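Local atomic coordinates of peptide ABC transporter permease (Staphylococcus hominis, PDB entry 6EXS), a protein that probably transports peptides as a POT-family member of the major facilitator superfamily, and binds a thioalcohol-conjugated peptide related to human axillary malodour. Residues L239-Y242 against T246-F249; L297-Q302 against L438-S443; Q302-N307 against A446-L451. One frame throughout, in Å; residues are numbered along the deposited sequence.

Interaction 1: L239-Y242 against T246-F249; sequences LVTY and TLSF. With OLC ((2R)-2,3-dihydroxypropyl (9Z)-octadec-9-enoate), chain N; OLC ((2R)-2,3-dihydroxypropyl (9Z)-octadec-9-enoate), chain E.
T246 meets T241 first, through the backbone. Its amide N donates to T241 O at 2.9 Å, with an N-H...O angle of 149°. Donor and acceptor are five residues apart, so the bond spans the pi-turn in which helix 217-243 ends. The side chains of these two threonines meet methyl to methyl, T246 CG2 lying 3.8 Å from T241 CG2, and they cross at about a right angle. T246 CG2 occupies the position between its own N and carbonyl carbon, which turns the methyl to the helix and puts OG1 opposite the backbone N (chi1 -177°).

L247 follows and adds most of the remaining side-chain packing. Its N stays 3.3 Å from T241 O, but the angle is too poor for a second bond to that carbonyl. The leucine branches divide the work: CD1 rests 3.4 Å from T241 OG1, while CD2 reaches the edge of the Y242 ring, 3.6 Å from Y242 CD1 and close to the ring plane. The hydroxyl beside CD1 has its polar partner within the helix, at V237 O. The monoolein head groups border this packing: Y242 CE1 lies 3.3 Å from O23 of the monoolein of chain E, and L247 CG lies 3.7 Å from O19 of the monoolein of chain N.

Beyond S248 the chain enters helix 249-273. The chain N monoolein comes closest to F249 at the backbone, O20 being 3.7 Å from F249 N; its C2 lies farther off, beside the ring edge. The ring touches S61, I62 and V65 of helix 56-72. The contact is thus the tight surface turn of a helical hairpin, 217-243 followed by 249-273, consistent with the extra helix pair that bacterial POT transporters carry between the two six-helix bundles of the MFS fold.

Interaction 2: L297-Q302 against L438-S443; sequences LFWSIQ and LLTNAS. With C3H (2-[[(2~{R})-2-azanyl-3-[(3~{S})-3-methyl-1-oxidanyl-hexan-3-yl]sulfanyl-propanoyl]amino]ethanoic acid), chain O.
Helical backbones come together at W299 and N441, whose CA atoms, 5.6 Å apart, are the nearest pair between 297-302 and 438-443. The side-chain contact is built on the W299 indole. N441 lies over one face: its ND2 stands 3.0 Å above the ring plane, displaced toward the rim and 3.2 Å from W299 CD2, while its CB makes a CH-pi contact 4.3 Å from the centroid of the five-membered ring. The N441 amide is tipped 67° from the indole, so it is not stacked flat. With CG anti to the backbone N (chi1 -166°), N441 extends ND2 across the indole; its hydrogen bond goes instead to E303 OE2. F298 CD2 lies over the centre of the opposite indole face. T440 OG1 comes to the edge, 3.5 Å from W299 CD1; its hydrogen bond goes to W437 O. Q302 OE1 is at the edge in the ring plane, and Q302 NE2 lies 3.3 Å from the sulfur of the bound conjugate C3H, linking this packing to the pocket wall. Around the pair, W299, F298 and Q302 touch E410 of helix 396-418, the W437 ring meets W299, and L439 and S443 turn to helix 249-273.

Interaction 3: Q302-N307 against A446-L451; sequences QEQGSN and AINGTL. With C3H (2-[[(2~{R})-2-azanyl-3-[(3~{S})-3-methyl-1-oxidanyl-hexan-3-yl]sulfanyl-propanoyl]amino]ethanoic acid), chain O.
Q304 donates to N448 from above the carbonyl: NE2 lies 2.9 Å from N448 OD1 but 58° out of its carbonyl plane, so the bond avoids the lone-pair directions. On the donor side the geometry is regular, with OD1 close to the Q304 amide plane and an N-H...O angle of 151°. The two amides are turned 81° against each other. The Q304 chain is extended beyond CG, and this carries NE2 across to the helix. Both ends of its amide are used, since OE1 is hydrogen-bonded to Y379 OH and Y463 OH; N448 OD1 likewise has a second partner in S300. L451 CD2 packs 3.8 Å from Q304 NE2, and N448 ND2 lies 4.0 Å from E303 CB.

The first segment is a break in the helical MFS fold: helix 279-302 ends here and the chain turns before helix 309-316. Residues 303-306 still turn like a helix, but its regular i to i+4 bonding has lapsed. There S306 OG donates to E303 O at 2.8 Å, and G305 N bonds to Q302 O. This broken section also lines the peptide pocket, with G305 C 3.3 Å and S306 N 3.5 Å from C4 of C3H. G305 O is held by Y403 OH, and N307 ND2 is hydrogen-bonded to M60 O of helix 56-72.

Overall arrangement
Interactions 2 and 3 are successive levels of one interface, where helix 279-302 and the break after it face helix 430-451; their centres are 9 Å apart. Two probable hydrogen bonds tie them: S300 OG to N448 OD1 at 2.9 Å, and N441 ND2 to E303 OE2 at 2.9 Å. Q302, common to both, touches C3H, and interaction 3 adds G305 and S306, while F335 O, Q336 O and N339 N hydrogen-bond the ligand. Interaction 1 comes earlier in the chain and stays separate, at the surface among lipids: its centre is 28 Å from that of interaction 2 and 23 Å from that of interaction 3, with nearest atoms about 12 and 6 Å apart.

Interaction 1: L239-Y242 against T246-F249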
# COMPACT_ATOMS: atom_id res chain seq x y z
N LEU A 239 -22.16 -17.30 1.48
CA LEU A 239 -23.60 -17.33 1.72
C LEU A 239 -24.01 -18.41 2.72
O LEU A 239 -24.80 -18.12 3.62
CB LEU A 239 -24.38 -17.48 0.41
CG LEU A 239 -24.51 -16.22 -0.45
CD1 LEU A 239 -24.96 -16.59 -1.85
CD2 LEU A 239 -25.49 -15.22 0.16
N VAL A 240 -23.48 -19.66 2.55
CA VAL A 240 -23.77 -20.81 3.42
C VAL A 240 -23.42 -20.50 4.89
O VAL A 240 -24.26 -20.73 5.76
CB VAL A 240 -23.13 -22.13 2.90
CG1 VAL A 240 -23.00 -23.19 3.99
CG2 VAL A 240 -23.91 -22.68 1.70
N THR A 241 -22.23 -19.92 5.14
CA THR A 241 -21.77 -19.54 6.48
C THR A 241 -22.61 -18.42 7.10
O THR A 241 -22.82 -18.44 8.31
CB THR A 241 -20.27 -19.20 6.49
OG1 THR A 241 -20.02 -18.18 5.53
CG2 THR A 241 -19.39 -20.42 6.22
N TYR A 242 -23.08 -17.47 6.27
CA TYR A 242 -23.89 -16.31 6.68
C TYR A 242 -25.20 -16.70 7.35
O TYR A 242 -25.49 -16.22 8.44
CB TYR A 242 -24.14 -15.36 5.48
CG TYR A 242 -24.89 -14.09 5.83
CD1 TYR A 242 -24.25 -13.02 6.44
CD2 TYR A 242 -26.24 -13.95 5.51
CE1 TYR A 242 -24.94 -11.85 6.76
CE2 TYR A 242 -26.94 -12.78 5.83
CZ TYR A 242 -26.28 -11.73 6.45
OH TYR A 242 -26.96 -10.58 6.77
N THR A 246 -22.07 -18.92 11.03
CA THR A 246 -20.67 -19.31 11.25
C THR A 246 -19.74 -18.39 10.42
O THR A 246 -18.58 -18.73 10.17
CB THR A 246 -20.47 -20.84 11.05
OG1 THR A 246 -19.11 -21.17 11.33
CG2 THR A 246 -20.83 -21.32 9.65
N LEU A 247 -20.27 -17.20 10.01
CA LEU A 247 -19.52 -16.23 9.22
C LEU A 247 -18.93 -15.12 10.09
O LEU A 247 -19.65 -14.22 10.55
CB LEU A 247 -20.36 -15.68 8.03
CG LEU A 247 -19.70 -14.62 7.12
CD1 LEU A 247 -18.59 -15.21 6.27
CD2 LEU A 247 -20.73 -13.96 6.23
N SER A 248 -17.61 -15.19 10.30
CA SER A 248 -16.82 -14.25 11.08
C SER A 248 -15.71 -13.69 10.20
O SER A 248 -15.45 -14.24 9.12
CB SER A 248 -16.21 -14.97 12.28
OG SER A 248 -15.37 -16.05 11.89
N PHE A 249 -15.02 -12.62 10.68
CA PHE A 249 -13.90 -12.04 9.94
C PHE A 249 -12.69 -12.98 9.86
O PHE A 249 -11.91 -12.87 8.92
CB PHE A 249 -13.51 -10.64 10.46
CG PHE A 249 -12.67 -9.90 9.44
CD1 PHE A 249 -13.24 -9.42 8.26
CD2 PHE A 249 -11.30 -9.76 9.61
CE1 PHE A 249 -12.46 -8.80 7.29
CE2 PHE A 249 -10.52 -9.13 8.64
CZ PHE A 249 -11.11 -8.65 7.49
C24 OLC N . -17.74 -7.95 11.84
C5 OLC N . -18.12 -10.73 3.47
C4 OLC N . -17.29 -10.59 4.73
C3 OLC N . -18.09 -10.73 6.01
C2 OLC N . -17.26 -10.59 7.28
C21 OLC N . -18.02 -10.27 10.89
C1 OLC N . -18.07 -10.70 8.54
C22 OLC N . -18.71 -9.00 11.35
O19 OLC N . -19.12 -11.28 8.63
O25 OLC N . -17.29 -8.26 13.15
O23 OLC N . -19.53 -8.47 10.31
O20 OLC N . -17.47 -10.07 9.57
C10 OLC E . -22.47 -5.57 -3.62
C9 OLC E . -21.54 -6.42 -3.21
C11 OLC E . -22.97 -4.36 -2.89
C8 OLC E . -20.77 -6.36 -1.92
C24 OLC E . -24.53 -8.37 8.60
C12 OLC E . -23.99 -3.53 -3.67
C7 OLC E . -20.88 -7.63 -1.08
C13 OLC E . -24.35 -2.21 -2.99
C6 OLC E . -20.48 -7.44 0.38
C5 OLC E . -21.59 -6.92 1.28
C4 OLC E . -22.49 -8.00 1.88
C3 OLC E . -21.99 -8.60 3.19
C2 OLC E . -22.49 -7.85 4.42
C21 OLC E . -22.06 -7.98 8.10
C1 OLC E . -21.96 -8.37 5.73
C22 OLC E . -23.09 -8.77 8.89
O19 OLC E . -21.12 -9.22 5.85
O25 OLC E . -24.84 -7.09 9.15
O23 OLC E . -22.91 -10.17 8.67
O20 OLC E . -22.56 -7.75 6.76

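Interaction 2: L297-Q302 against L438-S443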
# COMPACT_ATOMS: atom_id res chain seq x y z
N LEU A 297 9.45 -7.67 6.69
CA LEU A 297 9.68 -7.25 8.07
C LEU A 297 9.53 -5.73 8.20
O LEU A 297 9.03 -5.25 9.23
CB LEU A 297 11.08 -7.66 8.58
CG LEU A 297 11.38 -9.15 8.83
CD1 LEU A 297 12.86 -9.36 8.94
CD2 LEU A 297 10.68 -9.66 10.10
N PHE A 298 9.95 -4.97 7.16
CA PHE A 298 9.82 -3.51 7.17
C PHE A 298 8.35 -3.08 7.09
O PHE A 298 7.92 -2.25 7.91
CB PHE A 298 10.63 -2.83 6.03
CG PHE A 298 10.37 -1.35 6.04
CD1 PHE A 298 11.08 -0.50 6.89
CD2 PHE A 298 9.32 -0.81 5.30
CE1 PHE A 298 10.76 0.85 6.97
CE2 PHE A 298 9.01 0.54 5.39
CZ PHE A 298 9.72 1.35 6.24
N TRP A 299 7.60 -3.59 6.08
CA TRP A 299 6.19 -3.23 5.88
C TRP A 299 5.28 -3.76 6.98
O TRP A 299 4.24 -3.15 7.20
CB TRP A 299 5.67 -3.63 4.49
CG TRP A 299 6.38 -2.93 3.38
CD1 TRP A 299 7.18 -3.51 2.43
CD2 TRP A 299 6.42 -1.52 3.14
NE1 TRP A 299 7.69 -2.54 1.60
CE2 TRP A 299 7.24 -1.31 2.00
CE3 TRP A 299 5.79 -0.41 3.73
CZ2 TRP A 299 7.48 -0.04 1.47
CZ3 TRP A 299 6.03 0.85 3.21
CH2 TRP A 299 6.88 1.03 2.10
N SER A 300 5.68 -4.83 7.69
CA SER A 300 4.86 -5.35 8.80
C SER A 300 4.76 -4.27 9.89
O SER A 300 3.65 -3.89 10.27
CB SER A 300 5.45 -6.65 9.36
OG SER A 300 4.77 -7.07 10.53
N ILE A 301 5.92 -3.73 10.31
CA ILE A 301 6.04 -2.67 11.30
C ILE A 301 5.49 -1.35 10.74
O ILE A 301 4.65 -0.73 11.39
CB ILE A 301 7.47 -2.56 11.87
CG1 ILE A 301 7.79 -3.82 12.73
CG2 ILE A 301 7.64 -1.26 12.70
CD1 ILE A 301 9.22 -3.96 13.22
N GLN A 302 5.91 -0.96 9.52
CA GLN A 302 5.42 0.26 8.88
C GLN A 302 3.88 0.32 8.70
O GLN A 302 3.27 1.31 9.08
CB GLN A 302 6.14 0.50 7.54
CG GLN A 302 6.05 1.94 7.02
CD GLN A 302 4.74 2.27 6.35
OE1 GLN A 302 4.05 1.43 5.78
NE2 GLN A 302 4.37 3.53 6.37
N LEU A 438 5.84 -5.99 -4.76
CA LEU A 438 4.49 -5.60 -4.34
C LEU A 438 3.98 -6.56 -3.24
O LEU A 438 3.27 -6.13 -2.32
CB LEU A 438 3.57 -5.64 -5.57
CG LEU A 438 2.30 -4.80 -5.54
CD1 LEU A 438 2.58 -3.32 -5.28
CD2 LEU A 438 1.61 -4.91 -6.86
N LEU A 439 4.38 -7.85 -3.32
CA LEU A 439 4.04 -8.88 -2.35
C LEU A 439 4.76 -8.71 -1.01
O LEU A 439 4.25 -9.20 -0.01
CB LEU A 439 4.23 -10.29 -2.92
CG LEU A 439 3.02 -10.86 -3.66
CD1 LEU A 439 3.37 -12.13 -4.38
CD2 LEU A 439 1.84 -11.11 -2.71
N THR A 440 5.91 -7.98 -0.96
CA THR A 440 6.58 -7.70 0.32
C THR A 440 5.60 -6.92 1.20
O THR A 440 5.60 -7.12 2.41
CB THR A 440 7.93 -6.96 0.16
OG1 THR A 440 7.74 -5.63 -0.32
CG2 THR A 440 8.92 -7.70 -0.71
N ASN A 441 4.73 -6.08 0.58
CA ASN A 441 3.70 -5.30 1.27
C ASN A 441 2.39 -6.08 1.46
O ASN A 441 1.86 -6.10 2.57
CB ASN A 441 3.47 -3.94 0.60
CG ASN A 441 2.67 -3.00 1.48
OD1 ASN A 441 1.44 -3.03 1.51
ND2 ASN A 441 3.37 -2.19 2.26
N ALA A 442 1.90 -6.75 0.39
CA ALA A 442 0.68 -7.57 0.43
C ALA A 442 0.79 -8.71 1.47
O ALA A 442 -0.15 -8.93 2.23
CB ALA A 442 0.39 -8.14 -0.95
N SER A 443 1.95 -9.40 1.53
CA SER A 443 2.22 -10.46 2.50
C SER A 443 2.38 -9.92 3.92
O SER A 443 1.85 -10.54 4.84
CB SER A 443 3.46 -11.26 2.11
OG SER A 443 3.23 -11.88 0.86
O2 C3H O . 1.32 5.97 0.16
C11 C3H O . 2.22 6.55 0.65
O3 C3H O . 3.43 6.50 0.21
C10 C3H O . 2.13 7.39 1.89
N1 C3H O . 1.08 6.96 2.79
C9 C3H O . 1.30 6.01 3.69
O1 C3H O . 1.81 4.93 3.42
C8 C3H O . 0.90 6.28 5.11
N C3H O . 0.00 7.42 5.14
C7 C3H O . 0.17 5.08 5.70
S C3H O . 1.11 3.99 6.81
C3 C3H O . 1.57 4.87 8.40
C4 C3H O . 0.28 5.13 9.13
C5 C3H O . 2.38 6.12 8.01
C6 C3H O . 2.69 7.11 9.11
O C3H O . 2.13 8.36 8.86
C2 C3H O . 2.47 4.00 9.27
C1 C3H O . 3.86 4.55 9.53
C C3H O . 4.67 3.62 10.40

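Interaction 3: Q302-N307 against A446-L451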
# COMPACT_ATOMS: atom_id res chain seq x y z
N GLN A 302 5.91 -0.96 9.52
CA GLN A 302 5.42 0.26 8.88
C GLN A 302 3.88 0.32 8.70
O GLN A 302 3.27 1.31 9.08
CB GLN A 302 6.14 0.50 7.54
CG GLN A 302 6.05 1.94 7.02
CD GLN A 302 4.74 2.27 6.35
OE1 GLN A 302 4.05 1.43 5.78
NE2 GLN A 302 4.37 3.53 6.37
N GLU A 303 3.26 -0.73 8.14
CA GLU A 303 1.81 -0.74 7.94
C GLU A 303 0.99 -0.83 9.24
O GLU A 303 -0.24 -0.68 9.21
CB GLU A 303 1.39 -1.82 6.94
CG GLU A 303 1.85 -1.57 5.51
CD GLU A 303 1.07 -0.56 4.70
OE1 GLU A 303 0.19 0.14 5.27
OE2 GLU A 303 1.33 -0.45 3.48
N GLN A 304 1.67 -1.01 10.39
CA GLN A 304 1.00 -1.05 11.68
C GLN A 304 0.79 0.33 12.28
O GLN A 304 0.09 0.46 13.28
CB GLN A 304 1.71 -1.99 12.66
CG GLN A 304 1.23 -3.42 12.60
CD GLN A 304 2.11 -4.32 13.44
OE1 GLN A 304 2.36 -4.06 14.62
NE2 GLN A 304 2.59 -5.41 12.84
N GLY A 305 1.34 1.36 11.64
CA GLY A 305 1.12 2.73 12.08
C GLY A 305 -0.27 3.23 11.75
O GLY A 305 -0.67 4.30 12.23
N SER A 306 -1.02 2.47 10.91
CA SER A 306 -2.39 2.81 10.49
C SER A 306 -3.46 2.19 11.38
O SER A 306 -4.60 2.62 11.30
CB SER A 306 -2.62 2.41 9.04
OG SER A 306 -2.39 1.02 8.84
N ASN A 307 -3.11 1.18 12.20
CA ASN A 307 -4.09 0.49 13.05
C ASN A 307 -3.61 0.15 14.48
O ASN A 307 -4.44 -0.14 15.33
CB ASN A 307 -4.58 -0.80 12.35
CG ASN A 307 -3.52 -1.84 12.06
OD1 ASN A 307 -2.33 -1.56 11.95
ND2 ASN A 307 -3.94 -3.07 11.89
N ALA A 446 -0.95 -9.16 5.21
CA ALA A 446 -1.64 -10.45 5.38
C ALA A 446 -1.27 -11.09 6.71
O ALA A 446 -2.14 -11.64 7.37
CB ALA A 446 -1.30 -11.40 4.24
N ILE A 447 0.03 -11.01 7.12
CA ILE A 447 0.51 -11.51 8.41
C ILE A 447 -0.06 -10.60 9.52
O ILE A 447 -0.55 -11.10 10.54
CB ILE A 447 2.08 -11.61 8.48
CG1 ILE A 447 2.71 -12.37 7.27
CG2 ILE A 447 2.56 -12.19 9.80
CD1 ILE A 447 2.18 -13.75 6.88
N ASN A 448 -0.03 -9.26 9.30
CA ASN A 448 -0.55 -8.25 10.22
C ASN A 448 -2.00 -8.49 10.69
O ASN A 448 -2.29 -8.25 11.86
CB ASN A 448 -0.40 -6.85 9.64
CG ASN A 448 0.98 -6.29 9.73
OD1 ASN A 448 1.84 -6.83 10.43
ND2 ASN A 448 1.24 -5.20 9.01
N GLY A 449 -2.86 -8.98 9.78
CA GLY A 449 -4.26 -9.29 10.02
C GLY A 449 -4.49 -10.32 11.11
O GLY A 449 -5.55 -10.32 11.75
N THR A 450 -3.51 -11.23 11.32
CA THR A 450 -3.54 -12.29 12.33
C THR A 450 -2.64 -11.91 13.51
O THR A 450 -2.99 -12.19 14.66
CB THR A 450 -3.16 -13.62 11.67
OG1 THR A 450 -4.03 -13.84 10.57
CG2 THR A 450 -3.25 -14.81 12.63
N LEU A 451 -1.49 -11.26 13.22
CA LEU A 451 -0.48 -10.78 14.18
C LEU A 451 -1.07 -9.85 15.24
O LEU A 451 -0.67 -9.95 16.41
CB LEU A 451 0.64 -10.05 13.40
CG LEU A 451 2.06 -10.03 13.97
CD1 LEU A 451 2.63 -11.45 14.14
CD2 LEU A 451 2.98 -9.23 13.05
O2 C3H O . 1.32 5.97 0.16
C11 C3H O . 2.22 6.55 0.65
O3 C3H O . 3.43 6.50 0.21
C10 C3H O . 2.13 7.39 1.89
N1 C3H O . 1.08 6.96 2.79
C9 C3H O . 1.30 6.01 3.69
O1 C3H O . 1.81 4.93 3.42
C8 C3H O . 0.90 6.28 5.11
N C3H O . 0.00 7.42 5.14
C7 C3H O . 0.17 5.08 5.70
S C3H O . 1.11 3.99 6.81
C3 C3H O . 1.57 4.87 8.40
C4 C3H O . 0.28 5.13 9.13
C5 C3H O . 2.38 6.12 8.01
C6 C3H O . 2.69 7.11 9.11
O C3H O . 2.13 8.36 8.86
C2 C3H O . 2.47 4.00 9.27
C1 C3H O . 3.86 4.55 9.53
C C3H O . 4.67 3.62 10.40